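Local coordinates for protein beta-galactosidase (Bacillus circulans subsp. alkalophilus, PDB 3TTY) that hydrolyses terminal beta-D-galactosidic bonds, releasing galactose, with its sugar site at the mouth of a TIM barrel, at residues I127-L132 and K234-E239; Y57-L62 and A133-D138; T251-F256 and K267-V272; V143-S148 and D238-W243. One frame throughout, in Å; residues are numbered along the deposited sequence.

Contact 1: residues I127-L132 and K234-E239; sequences ILAGKL and KMERDE
The CG of Glu-239 lies against Gly-130, 3.3 Å from the glycine CA. With CG anti to the backbone N (chi1 -172°), the bend at the next bond brings the carboxylate end beside Gly-130, OE2 being 3.7 Å from its CA; a CB on Gly-130 would collide with OE2, so glycine suits the place. One turn earlier in helix 215-243, Glu-236 approaches Ala-129, whose CB is 3.8 Å from OE1. Small residues at both points allow the axes of the two helical segments to come within 8.6 Å; they run at 24° to each other. The carboxylate of Glu-236 is positioned from outside the pair, by hydrogen bonds between OE1 and Thr-80 OG1 and between OE2 and Thr-82 OG1. Glu-239 therefore presents CG to Gly-130, while Glu-236 meets the Ala-129 methyl with OE1 and finds its polar partners beyond the interface, which is held by close packing without a hydrogen bond across it.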
loop_
_atom_site.group_PDB
_atom_site.type_symbol
_atom_site.label_atom_id
_atom_site.label_comp_id
_atom_site.label_asym_id
_atom_site.label_seq_id
_atom_site.Cartn_x
_atom_site.Cartn_y
_atom_site.Cartn_z
ATOM N N ILE A 127 9.889 19.982 -35.735
ATOM C CA ILE A 127 10.864 20.993 -36.111
ATOM C C ILE A 127 12.276 20.653 -35.617
ATOM O O ILE A 127 13.237 20.717 -36.389
ATOM C CB ILE A 127 10.435 22.393 -35.636
ATOM C CG1 ILE A 127 9.164 22.811 -36.385
ATOM C CG2 ILE A 127 11.557 23.408 -35.870
ATOM C CD1 ILE A 127 8.627 24.186 -36.004
ATOM N N LEU A 128 12.404 20.279 -34.344
ATOM C CA LEU A 128 13.729 19.984 -33.782
ATOM C C LEU A 128 14.442 18.859 -34.543
ATOM O O LEU A 128 15.610 18.992 -34.915
ATOM C CB LEU A 128 13.651 19.655 -32.289
ATOM C CG LEU A 128 14.966 19.316 -31.576
ATOM C CD1 LEU A 128 16.052 20.376 -31.834
ATOM C CD2 LEU A 128 14.729 19.129 -30.078
ATOM N N ALA A 129 13.741 17.755 -34.760
ATOM C CA ALA A 129 14.292 16.639 -35.502
ATOM C C ALA A 129 14.665 17.082 -36.921
ATOM O O ALA A 129 15.702 16.699 -37.449
ATOM C CB ALA A 129 13.284 15.491 -35.545
ATOM N N GLY A 130 13.813 17.899 -37.530
ATOM C CA GLY A 130 14.083 18.429 -38.852
ATOM C C GLY A 130 15.362 19.243 -38.918
ATOM O O GLY A 130 16.206 19.008 -39.770
ATOM N N LYS A 131 15.504 20.209 -38.019
ATOM C CA LYS A 131 16.673 21.080 -38.019
ATOM C C LYS A 131 17.960 20.322 -37.757
ATOM O O LYS A 131 18.993 20.648 -38.326
ATOM C CB LYS A 131 16.517 22.209 -36.998
ATOM C CG LYS A 131 15.528 23.306 -37.415
ATOM C CD LYS A 131 15.400 24.371 -36.334
ATOM C CE LYS A 131 14.588 25.566 -36.822
ATOM N NZ LYS A 131 15.238 26.237 -37.982
ATOM N N LEU A 132 17.914 19.321 -36.887
ATOM C CA LEU A 132 19.102 18.514 -36.621
ATOM C C LEU A 132 19.537 17.754 -37.876
ATOM O O LEU A 132 20.723 17.725 -38.215
ATOM C CB LEU A 132 18.861 17.527 -35.471
ATOM C CG LEU A 132 18.805 18.082 -34.046
ATOM C CD1 LEU A 132 18.091 17.115 -33.124
ATOM C CD2 LEU A 132 20.203 18.409 -33.512
ATOM N N LYS A 234 6.988 8.007 -35.559
ATOM C CA LYS A 234 6.900 8.045 -37.014
ATOM C C LYS A 234 7.008 9.459 -37.545
ATOM O O LYS A 234 7.651 9.701 -38.567
ATOM C CB LYS A 234 5.593 7.417 -37.507
ATOM C CG LYS A 234 5.348 6.001 -36.988
ATOM C CD LYS A 234 4.324 5.223 -37.837
ATOM C CE LYS A 234 3.126 6.079 -38.226
ATOM N NZ LYS A 234 2.087 5.302 -38.953
ATOM N N MET A 235 6.369 10.389 -36.850
ATOM C CA MET A 235 6.433 11.784 -37.234
ATOM C C MET A 235 7.884 12.279 -37.285
ATOM O O MET A 235 8.259 12.986 -38.218
ATOM C CB MET A 235 5.599 12.643 -36.282
ATOM C CG MET A 235 5.748 14.138 -36.515
ATOM S SD MET A 235 5.154 15.123 -35.113
ATOM C CE MET A 235 6.500 14.914 -33.936
ATOM N N GLU A 236 8.693 11.917 -36.290
ATOM C CA GLU A 236 10.093 12.364 -36.262
ATOM C C GLU A 236 10.926 11.586 -37.278
ATOM O O GLU A 236 11.733 12.156 -38.018
ATOM C CB GLU A 236 10.703 12.243 -34.854
ATOM C CG GLU A 236 10.194 13.282 -33.854
ATOM C CD GLU A 236 11.030 13.316 -32.564
ATOM O OE1 GLU A 236 12.278 13.241 -32.640
ATOM O OE2 GLU A 236 10.441 13.422 -31.472
ATOM N N ARG A 237 10.715 10.277 -37.309
ATOM C CA ARG A 237 11.383 9.409 -38.259
ATOM C C ARG A 237 11.252 10.003 -39.661
ATOM O O ARG A 237 12.241 10.116 -40.372
ATOM C CB ARG A 237 10.776 8.003 -38.203
ATOM C CG ARG A 237 11.254 7.045 -39.283
ATOM C CD ARG A 237 10.275 5.891 -39.459
ATOM N NE ARG A 237 9.086 6.317 -40.177
ATOM C CZ ARG A 237 7.981 5.590 -40.310
ATOM N NH1 ARG A 237 7.900 4.389 -39.758
ATOM N NH2 ARG A 237 6.951 6.069 -40.991
ATOM N N ASP A 238 10.038 10.401 -40.044
ATOM C CA ASP A 238 9.796 10.917 -41.396
ATOM C C ASP A 238 10.542 12.221 -41.681
ATOM O O ASP A 238 11.083 12.414 -42.766
ATOM C CB ASP A 238 8.301 11.088 -41.668
ATOM C CG ASP A 238 7.553 9.743 -41.760
ATOM O OD1 ASP A 238 8.204 8.677 -41.902
ATOM O OD2 ASP A 238 6.302 9.757 -41.695
ATOM N N GLU A 239 10.576 13.116 -40.705
ATOM C CA GLU A 239 11.281 14.382 -40.872
ATOM C C GLU A 239 12.787 14.134 -40.989
ATOM O O GLU A 239 13.466 14.778 -41.776
ATOM C CB GLU A 239 10.938 15.344 -39.720
ATOM C CG GLU A 239 11.465 16.764 -39.873
ATOM C CD GLU A 239 10.883 17.520 -41.076
ATOM O OE1 GLU A 239 9.983 16.986 -41.764
ATOM O OE2 GLU A 239 11.336 18.661 -41.325
#

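Contact 2: residues Y57-L62 and A133-D138; sequences YDFTWL and AERYKD
Arg-135 stretches past Phe-59, the two side chains running in opposite directions. Its CG stands anti to the backbone N (chi1 -173°) and the chain stays extended as far as NE, which carries it along the phenylalanine: CD is 3.5 Å from Phe-59 CB and close to CG as well, NE is 3.4 Å from the same CB, and CZ passes that carbon a little farther off. Phe-59 CB thus covers one face of the guanidinium, whose plane is 18° from that of the ring, while NH2 reaches beyond to a salt bridge with Asp-63. Beside it, Tyr-136, just past helix 119-135, sends its hydroxyl to Leu-62, with OH 3.4 Å from CG; CD2 of the leucine also lies 3.7 Å from Tyr-136 CE2. The hydroxyl of this buried tyrosine is satisfied by a hydrogen bond with Asp-63 OD1. A phenylalanine here would probably leave Asp-63 OD1 without this partner and open a gap beside Leu-62 CG. At this junction between helices 60-71 and 119-135, a long, extended arginine can lie over Phe-59 CB and still reach an acid, which also takes the tyrosine hydroxyl packed on Leu-62; its charge is probably balanced by the arginine.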
loop_
_atom_site.group_PDB
_atom_site.type_symbol
_atom_site.label_atom_id
_atom_site.label_comp_id
_atom_site.label_asym_id
_atom_site.label_seq_id
_atom_site.Cartn_x
_atom_site.Cartn_y
_atom_site.Cartn_z
ATOM N N TYR A 57 17.205 28.735 -31.739
ATOM C CA TYR A 57 17.905 27.451 -31.777
ATOM C C TYR A 57 19.430 27.645 -31.762
ATOM O O TYR A 57 19.987 28.388 -32.572
ATOM C CB TYR A 57 17.498 26.634 -33.020
ATOM C CG TYR A 57 16.024 26.249 -33.066
ATOM C CD1 TYR A 57 15.582 25.038 -32.551
ATOM C CD2 TYR A 57 15.082 27.100 -33.619
ATOM C CE1 TYR A 57 14.243 24.689 -32.584
ATOM C CE2 TYR A 57 13.732 26.757 -33.658
ATOM C CZ TYR A 57 13.326 25.556 -33.143
ATOM O OH TYR A 57 11.999 25.218 -33.187
ATOM N N ASP A 58 20.102 26.962 -30.843
ATOM C CA ASP A 58 21.550 27.034 -30.755
ATOM C C ASP A 58 22.175 25.649 -30.859
ATOM O O ASP A 58 21.966 24.801 -29.998
ATOM C CB ASP A 58 21.996 27.722 -29.465
ATOM C CG ASP A 58 23.512 27.755 -29.328
ATOM O OD1 ASP A 58 24.203 27.982 -30.345
ATOM O OD2 ASP A 58 24.016 27.530 -28.212
ATOM N N PHE A 59 22.934 25.427 -31.926
ATOM C CA PHE A 59 23.558 24.136 -32.172
ATOM C C PHE A 59 25.082 24.218 -32.087
ATOM O O PHE A 59 25.770 23.206 -32.254
ATOM C CB PHE A 59 23.167 23.603 -33.555
ATOM C CG PHE A 59 21.704 23.263 -33.705
ATOM C CD1 PHE A 59 21.209 22.042 -33.258
ATOM C CD2 PHE A 59 20.835 24.136 -34.344
ATOM C CE1 PHE A 59 19.869 21.711 -33.423
ATOM C CE2 PHE A 59 19.496 23.813 -34.517
ATOM C CZ PHE A 59 19.012 22.594 -34.056
ATOM N N THR A 60 25.615 25.416 -31.834
ATOM C CA THR A 60 27.070 25.598 -31.845
ATOM C C THR A 60 27.777 24.688 -30.842
ATOM O O THR A 60 28.834 24.140 -31.145
ATOM C CB THR A 60 27.485 27.077 -31.654
ATOM O OG1 THR A 60 27.111 27.529 -30.345
ATOM C CG2 THR A 60 26.817 27.951 -32.714
ATOM N N TRP A 61 27.171 24.502 -29.671
ATOM C CA TRP A 61 27.725 23.638 -28.630
ATOM C C TRP A 61 27.811 22.205 -29.144
ATOM O O TRP A 61 28.786 21.488 -28.902
ATOM C CB TRP A 61 26.845 23.682 -27.363
ATOM C CG TRP A 61 25.482 23.080 -27.578
ATOM C CD1 TRP A 61 24.393 23.694 -28.121
ATOM C CD2 TRP A 61 25.082 21.733 -27.295
ATOM N NE1 TRP A 61 23.336 22.816 -28.187
ATOM C CE2 TRP A 61 23.734 21.604 -27.687
ATOM C CE3 TRP A 61 25.734 20.623 -26.744
ATOM C CZ2 TRP A 61 23.021 20.414 -27.539
ATOM C CZ3 TRP A 61 25.022 19.442 -26.593
ATOM C CH2 TRP A 61 23.682 19.347 -26.992
ATOM N N LEU A 62 26.773 21.793 -29.853
ATOM C CA LEU A 62 26.692 20.435 -30.374
ATOM C C LEU A 62 27.661 20.220 -31.546
ATOM O O LEU A 62 28.277 19.163 -31.653
ATOM C CB LEU A 62 25.256 20.128 -30.803
ATOM C CG LEU A 62 25.019 18.736 -31.362
ATOM C CD1 LEU A 62 25.412 17.727 -30.320
ATOM C CD2 LEU A 62 23.565 18.584 -31.782
ATOM N N ALA A 133 18.585 17.121 -38.555
ATOM C CA ALA A 133 18.928 16.306 -39.714
ATOM C C ALA A 133 19.407 17.205 -40.842
ATOM O O ALA A 133 20.368 16.883 -41.541
ATOM C CB ALA A 133 17.741 15.437 -40.163
ATOM N N GLU A 134 18.755 18.346 -41.007
ATOM C CA GLU A 134 19.190 19.303 -42.009
ATOM C C GLU A 134 20.613 19.788 -41.722
ATOM O O GLU A 134 21.465 19.812 -42.614
ATOM C CB GLU A 134 18.225 20.485 -42.086
ATOM C CG GLU A 134 18.755 21.669 -42.908
ATOM C CD GLU A 134 17.778 22.842 -42.945
ATOM O OE1 GLU A 134 17.499 23.341 -44.058
ATOM O OE2 GLU A 134 17.294 23.265 -41.865
ATOM N N ARG A 135 20.871 20.176 -40.481
ATOM C CA ARG A 135 22.181 20.731 -40.140
ATOM C C ARG A 135 23.294 19.709 -40.360
ATOM O O ARG A 135 24.385 20.058 -40.812
ATOM C CB ARG A 135 22.219 21.238 -38.698
ATOM C CG ARG A 135 23.507 21.969 -38.333
ATOM C CD ARG A 135 23.458 22.491 -36.910
ATOM N NE ARG A 135 24.582 23.369 -36.594
ATOM C CZ ARG A 135 24.576 24.678 -36.808
ATOM N NH1 ARG A 135 23.511 25.254 -37.349
ATOM N NH2 ARG A 135 25.629 25.415 -36.485
ATOM N N TYR A 136 23.022 18.449 -40.041
ATOM C CA TYR A 136 24.071 17.433 -40.099
ATOM C C TYR A 136 23.886 16.450 -41.244
ATOM O O TYR A 136 24.439 15.356 -41.209
ATOM C CB TYR A 136 24.169 16.685 -38.760
ATOM C CG TYR A 136 24.412 17.609 -37.586
ATOM C CD1 TYR A 136 25.545 18.406 -37.538
ATOM C CD2 TYR A 136 23.510 17.696 -36.534
ATOM C CE1 TYR A 136 25.782 19.265 -36.479
ATOM C CE2 TYR A 136 23.740 18.563 -35.460
ATOM C CZ TYR A 136 24.875 19.337 -35.442
ATOM O OH TYR A 136 25.124 20.197 -34.395
ATOM N N LYS A 137 23.111 16.842 -42.254
ATOM C CA LYS A 137 22.730 15.941 -43.347
ATOM C C LYS A 137 23.923 15.382 -44.110
ATOM O O LYS A 137 23.826 14.334 -44.742
ATOM C CB LYS A 137 21.793 16.643 -44.334
ATOM C CG LYS A 137 22.430 17.812 -45.076
ATOM C CD LYS A 137 21.438 18.460 -46.020
ATOM C CE LYS A 137 22.023 19.698 -46.688
ATOM N NZ LYS A 137 22.956 19.356 -47.809
ATOM N N ASP A 138 25.047 16.078 -44.051
ATOM C CA ASP A 138 26.223 15.645 -44.791
ATOM C C ASP A 138 27.333 15.173 -43.884
ATOM O O ASP A 138 28.456 14.950 -44.338
ATOM C CB ASP A 138 26.729 16.773 -45.694
ATOM C CG ASP A 138 25.749 17.102 -46.801
ATOM O OD1 ASP A 138 25.558 18.303 -47.089
ATOM O OD2 ASP A 138 25.153 16.154 -47.363
#

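Contact 3: residues T251-F256 and K267-V272; sequences TNLMGF and KEMDVV
Met-269 meets Thr-251 and Leu-253 in a buried, mainly apolar contact between barrel strand 249-253 and the loop that leads into the next strand, 273-275. The methionine and Leu-253 reach toward each other tip to tip, CE lying 3.8 Å from Leu-253 CD2 and nearly as close to CD1. The bend at the methionine's last torsion (chi3 78°) turns this methyl toward the strand, where it also sits 3.3 Å from Thr-251 O and 3.9 Å from Thr-251 CG2, crossing the threonine at about a right angle. That carbonyl oxygen has Ser-273 OG as its polar partner. A flexible, unbranched methionine suits a place where one methyl must fit among backbone and two side chains. The loop and helix 262-266 form the connection between two neighbouring parallel strands of the TIM barrel. Val-272, just before strand 273-275, adds CG1, 4.2 Å from Leu-253 CD1. Shortening Leu-253 to an alanine is likely to open a gap beside Met-269 CE and Val-272 CG1, leaving the methionine methyl freer to turn. Thr-251 OG1 is hydrogen-bonded to Val-147 O. Between Thr-251 and Leu-253 on the strand, Asn-252 points away from the loop and touches the bound alpha-D-galactopyranose.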
loop_
_atom_site.group_PDB
_atom_site.type_symbol
_atom_site.label_atom_id
_atom_site.label_comp_id
_atom_site.label_asym_id
_atom_site.label_seq_id
_atom_site.Cartn_x
_atom_site.Cartn_y
_atom_site.Cartn_z
ATOM N N THR A 251 14.439 3.899 -32.026
ATOM C CA THR A 251 14.190 4.476 -30.715
ATOM C C THR A 251 14.418 3.350 -29.713
ATOM O O THR A 251 14.403 2.185 -30.097
ATOM C CB THR A 251 12.775 5.125 -30.597
ATOM O OG1 THR A 251 12.657 5.760 -29.322
ATOM C CG2 THR A 251 11.656 4.068 -30.766
ATOM N N ASN A 252 14.689 3.671 -28.454
ATOM C CA ASN A 252 15.112 2.618 -27.526
ATOM C C ASN A 252 13.971 2.016 -26.698
ATOM O O ASN A 252 13.278 2.728 -25.959
ATOM C CB ASN A 252 16.303 3.056 -26.650
ATOM C CG ASN A 252 16.074 4.387 -25.946
ATOM O OD1 ASN A 252 15.200 5.160 -26.324
ATOM N ND2 ASN A 252 16.881 4.666 -24.930
ATOM N N LEU A 253 13.789 0.703 -26.838
ATOM C CA LEU A 253 12.653 -0.001 -26.240
ATOM C C LEU A 253 13.042 -0.695 -24.938
ATOM O O LEU A 253 14.229 -0.777 -24.593
ATOM C CB LEU A 253 12.074 -1.037 -27.217
ATOM C CG LEU A 253 11.939 -0.598 -28.676
ATOM C CD1 LEU A 253 11.264 -1.683 -29.493
ATOM C CD2 LEU A 253 11.188 0.710 -28.797
ATOM N N MET A 254 12.046 -1.226 -24.237
ATOM C CA MET A 254 12.268 -1.687 -22.868
ATOM C C MET A 254 11.895 -3.149 -22.655
ATOM O O MET A 254 11.420 -3.526 -21.590
ATOM C CB MET A 254 11.550 -0.771 -21.873
ATOM C CG MET A 254 12.112 0.650 -21.887
ATOM S SD MET A 254 11.197 1.854 -20.905
ATOM C CE MET A 254 9.794 2.145 -21.975
ATOM N N GLY A 255 12.123 -3.968 -23.678
ATOM C CA GLY A 255 11.925 -5.398 -23.555
ATOM C C GLY A 255 10.477 -5.764 -23.302
ATOM O O GLY A 255 9.592 -5.431 -24.099
ATOM N N PHE A 256 10.239 -6.437 -22.180
ATOM C CA PHE A 256 8.899 -6.883 -21.808
ATOM C C PHE A 256 8.060 -5.801 -21.125
ATOM O O PHE A 256 7.146 -6.102 -20.361
ATOM C CB PHE A 256 8.987 -8.132 -20.933
ATOM C CG PHE A 256 9.083 -9.408 -21.721
ATOM C CD1 PHE A 256 7.932 -10.078 -22.123
ATOM C CD2 PHE A 256 10.317 -9.927 -22.076
ATOM C CE1 PHE A 256 8.014 -11.246 -22.848
ATOM C CE2 PHE A 256 10.406 -11.098 -22.815
ATOM C CZ PHE A 256 9.254 -11.756 -23.200
ATOM N N LYS A 267 7.659 -2.543 -36.713
ATOM C CA LYS A 267 7.390 -2.457 -38.141
ATOM C C LYS A 267 7.738 -1.070 -38.662
ATOM O O LYS A 267 8.073 -0.906 -39.838
ATOM C CB LYS A 267 5.928 -2.788 -38.439
ATOM C CG LYS A 267 5.527 -4.214 -38.065
ATOM C CD LYS A 267 4.058 -4.472 -38.437
ATOM C CE LYS A 267 3.602 -5.878 -38.057
ATOM N NZ LYS A 267 4.456 -6.930 -38.683
ATOM N N GLU A 268 7.695 -0.081 -37.772
ATOM C CA GLU A 268 7.961 1.306 -38.150
ATOM C C GLU A 268 9.420 1.706 -37.947
ATOM O O GLU A 268 9.808 2.832 -38.269
ATOM C CB GLU A 268 7.053 2.250 -37.346
ATOM C CG GLU A 268 5.583 1.852 -37.342
ATOM C CD GLU A 268 4.917 1.903 -38.732
ATOM O OE1 GLU A 268 5.403 2.628 -39.642
ATOM O OE2 GLU A 268 3.880 1.216 -38.900
ATOM N N MET A 269 10.217 0.790 -37.398
ATOM C CA MET A 269 11.618 1.057 -37.040
ATOM C C MET A 269 12.594 0.342 -37.980
ATOM O O MET A 269 12.359 -0.802 -38.358
ATOM C CB MET A 269 11.893 0.589 -35.605
ATOM C CG MET A 269 11.069 1.291 -34.545
ATOM S SD MET A 269 10.961 0.321 -33.034
ATOM C CE MET A 269 12.575 0.649 -32.313
ATOM N N ASP A 270 13.697 0.998 -38.339
ATOM C CA ASP A 270 14.679 0.383 -39.239
ATOM C C ASP A 270 15.402 -0.776 -38.571
ATOM O O ASP A 270 15.761 -1.765 -39.211
ATOM C CB ASP A 270 15.704 1.412 -39.710
ATOM C CG ASP A 270 15.126 2.395 -40.712
ATOM O OD1 ASP A 270 14.251 2.004 -41.519
ATOM O OD2 ASP A 270 15.547 3.565 -40.685
ATOM N N VAL A 271 15.614 -0.627 -37.270
ATOM C CA VAL A 271 16.271 -1.630 -36.459
ATOM C C VAL A 271 15.761 -1.457 -35.037
ATOM O O VAL A 271 15.432 -0.348 -34.615
ATOM C CB VAL A 271 17.803 -1.447 -36.471
ATOM C CG1 VAL A 271 18.190 -0.236 -35.670
ATOM C CG2 VAL A 271 18.496 -2.683 -35.921
ATOM N N VAL A 272 15.680 -2.555 -34.304
ATOM C CA VAL A 272 15.268 -2.503 -32.916
ATOM C C VAL A 272 16.475 -2.149 -32.062
ATOM O O VAL A 272 17.604 -2.441 -32.428
ATOM C CB VAL A 272 14.692 -3.854 -32.472
ATOM C CG1 VAL A 272 14.535 -3.911 -30.954
ATOM C CG2 VAL A 272 13.363 -4.120 -33.188
#

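Contact 4: residues V143-S148 and D238-W243; sequences VMWHVS and DELKRW
Leu-240 sets one methyl squarely over the indole of Trp-145: CD2 is 3.7 Å from the centroid of the six-membered ring and 8° off its normal, a CH-pi contact over the face. The other methyl, CD1, sits at the near end of the indole, 3.7 Å from Trp-145 CG, and touches Val-147 CG2 at the same distance. The forked tip of the leucine thus spans two residues of segment 143-148, its branching giving each methyl its own place: CD2 over the six-membered ring, CD1 between Trp-145 CG and Val-147. The side chains of Leu-240, Trp-145 and Val-147 all start out toward the opposite segment. A broad indole suits the strand position because it offers a flat surface to the helix. Trp-145 is positioned further by a hydrogen bond from NE1 to Thr-244 OG1, just past the helix segment, and also packs on Ala-133 of helix 119-135. Between Trp-145 and Val-147, His-146 points away from the helix. Such alternation, with apolar side chains directed from a parallel strand to the surrounding helices, is characteristic of the TIM barrel; here it joins strand 142-146 to helix 215-243, whose chain continues into the neighbouring strand 249-253.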
loop_
_atom_site.group_PDB
_atom_site.type_symbol
_atom_site.label_atom_id
_atom_site.label_comp_id
_atom_site.label_asym_id
_atom_site.label_seq_id
_atom_site.Cartn_x
_atom_site.Cartn_y
_atom_site.Cartn_z
ATOM N N VAL A 143 25.778 7.422 -37.684
ATOM C CA VAL A 143 25.495 6.084 -38.168
ATOM C C VAL A 143 24.090 5.634 -37.800
ATOM O O VAL A 143 23.632 4.572 -38.239
ATOM C CB VAL A 143 26.499 5.075 -37.576
ATOM C CG1 VAL A 143 27.884 5.227 -38.221
ATOM C CG2 VAL A 143 26.586 5.252 -36.059
ATOM N N MET A 144 23.413 6.428 -36.976
ATOM C CA MET A 144 22.119 6.034 -36.419
ATOM C C MET A 144 21.412 7.239 -35.808
ATOM O O MET A 144 22.054 8.067 -35.164
ATOM C CB MET A 144 22.323 4.945 -35.365
ATOM C CG MET A 144 21.052 4.400 -34.728
ATOM S SD MET A 144 19.983 3.427 -35.834
ATOM C CE MET A 144 21.105 2.165 -36.417
ATOM N N TRP A 145 20.101 7.348 -36.033
ATOM C CA TRP A 145 19.271 8.336 -35.338
ATOM C C TRP A 145 18.579 7.673 -34.152
ATOM O O TRP A 145 18.047 6.571 -34.265
ATOM C CB TRP A 145 18.201 8.952 -36.256
ATOM C CG TRP A 145 18.709 9.950 -37.260
ATOM C CD1 TRP A 145 18.891 9.740 -38.593
ATOM C CD2 TRP A 145 19.091 11.314 -37.016
ATOM N NE1 TRP A 145 19.364 10.878 -39.192
ATOM C CE2 TRP A 145 19.497 11.859 -38.248
ATOM C CE3 TRP A 145 19.136 12.121 -35.877
ATOM C CZ2 TRP A 145 19.938 13.172 -38.375
ATOM C CZ3 TRP A 145 19.579 13.420 -36.003
ATOM C CH2 TRP A 145 19.974 13.935 -37.240
ATOM N N HIS A 146 18.573 8.376 -33.026
ATOM C CA HIS A 146 18.010 7.894 -31.774
ATOM C C HIS A 146 16.842 8.834 -31.435
ATOM O O HIS A 146 17.017 9.868 -30.772
ATOM C CB HIS A 146 19.137 7.898 -30.720
ATOM C CG HIS A 146 18.720 7.549 -29.321
ATOM N ND1 HIS A 146 17.628 8.114 -28.696
ATOM C CD2 HIS A 146 19.313 6.756 -28.398
ATOM C CE1 HIS A 146 17.552 7.660 -27.456
ATOM N NE2 HIS A 146 18.560 6.835 -27.246
ATOM N N VAL A 147 15.655 8.476 -31.921
ATOM C CA VAL A 147 14.464 9.318 -31.769
ATOM C C VAL A 147 13.971 9.341 -30.337
ATOM O O VAL A 147 13.712 8.281 -29.742
ATOM C CB VAL A 147 13.305 8.839 -32.660
ATOM C CG1 VAL A 147 12.010 9.578 -32.299
ATOM C CG2 VAL A 147 13.661 9.016 -34.131
ATOM N N SER A 148 13.850 10.545 -29.777
ATOM C CA SER A 148 13.337 10.692 -28.420
ATOM C C SER A 148 14.167 9.815 -27.464
ATOM O O SER A 148 15.377 9.673 -27.637
ATOM C CB SER A 148 11.851 10.302 -28.383
ATOM O OG SER A 148 11.219 10.708 -27.180
ATOM N N ASP A 238 10.038 10.401 -40.044
ATOM C CA ASP A 238 9.796 10.917 -41.396
ATOM C C ASP A 238 10.542 12.221 -41.681
ATOM O O ASP A 238 11.083 12.414 -42.766
ATOM C CB ASP A 238 8.301 11.088 -41.668
ATOM C CG ASP A 238 7.553 9.743 -41.760
ATOM O OD1 ASP A 238 8.204 8.677 -41.902
ATOM O OD2 ASP A 238 6.302 9.757 -41.695
ATOM N N GLU A 239 10.576 13.116 -40.705
ATOM C CA GLU A 239 11.281 14.382 -40.872
ATOM C C GLU A 239 12.787 14.134 -40.989
ATOM O O GLU A 239 13.466 14.778 -41.776
ATOM C CB GLU A 239 10.938 15.344 -39.720
ATOM C CG GLU A 239 11.465 16.764 -39.873
ATOM C CD GLU A 239 10.883 17.520 -41.076
ATOM O OE1 GLU A 239 9.983 16.986 -41.764
ATOM O OE2 GLU A 239 11.336 18.661 -41.325
ATOM N N LEU A 240 13.291 13.167 -40.234
ATOM C CA LEU A 240 14.700 12.773 -40.306
ATOM C C LEU A 240 15.066 12.213 -41.675
ATOM O O LEU A 240 16.050 12.628 -42.289
ATOM C CB LEU A 240 15.027 11.729 -39.231
ATOM C CG LEU A 240 14.970 12.199 -37.777
ATOM C CD1 LEU A 240 15.233 11.049 -36.819
ATOM C CD2 LEU A 240 15.961 13.336 -37.543
ATOM N N LYS A 241 14.278 11.253 -42.141
ATOM C CA LYS A 241 14.530 10.615 -43.426
ATOM C C LYS A 241 14.407 11.582 -44.612
ATOM O O LYS A 241 15.061 11.394 -45.633
ATOM C CB LYS A 241 13.617 9.402 -43.608
ATOM C CG LYS A 241 14.049 8.186 -42.790
ATOM C CD LYS A 241 13.016 7.069 -42.910
ATOM C CE LYS A 241 13.528 5.770 -42.290
ATOM N NZ LYS A 241 14.897 5.397 -42.770
ATOM N N ARG A 242 13.585 12.617 -44.472
ATOM C CA ARG A 242 13.480 13.653 -45.495
ATOM C C ARG A 242 14.855 14.279 -45.809
ATOM O O ARG A 242 15.154 14.611 -46.960
ATOM C CB ARG A 242 12.519 14.745 -45.029
ATOM C CG ARG A 242 11.631 15.314 -46.123
ATOM C CD ARG A 242 10.544 16.221 -45.540
ATOM N NE ARG A 242 11.106 17.401 -44.881
ATOM C CZ ARG A 242 11.234 18.593 -45.460
ATOM N NH1 ARG A 242 10.834 18.773 -46.715
ATOM N NH2 ARG A 242 11.756 19.610 -44.782
ATOM N N TRP A 243 15.680 14.438 -44.779
ATOM C CA TRP A 243 16.978 15.076 -44.922
ATOM C C TRP A 243 18.116 14.067 -45.011
ATOM O O TRP A 243 19.110 14.310 -45.681
ATOM C CB TRP A 243 17.227 16.028 -43.759
ATOM C CG TRP A 243 16.388 17.254 -43.803
ATOM C CD1 TRP A 243 15.280 17.508 -43.066
ATOM C CD2 TRP A 243 16.592 18.400 -44.636
ATOM N NE1 TRP A 243 14.771 18.745 -43.385
ATOM C CE2 TRP A 243 15.562 19.314 -44.345
ATOM C CE3 TRP A 243 17.546 18.741 -45.601
ATOM C CZ2 TRP A 243 15.457 20.548 -44.981
ATOM C CZ3 TRP A 243 17.446 19.960 -46.230
ATOM C CH2 TRP A 243 16.407 20.854 -45.919
#

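Overall arrangement
Contacts 1 and 4, with centres about 6 Å apart, share Asp-238 and Glu-239 and use helix 215-243 in two directions, toward helix 119-135 and toward strand 142-146. Contact 2 continues from contact 1 at the end of helix 119-135, their centres about 13 Å apart; Leu-132 CD2 lies 3.3 Å from Phe-59 CE1. Ala-133 packs on Trp-145 and Leu-240, tying contact 2 to contact 4. Contact 3 belongs to the next strand and is joined to contact 4 by the salt bridge of Lys-241 with Asp-270 and to contact 1 by that of Arg-237 with Glu-268. It comes nearest the sugar pocket, contributing Asn-252, whereas the side chain of Val-147 in contact 4 is about 12 Å from a bound galactose.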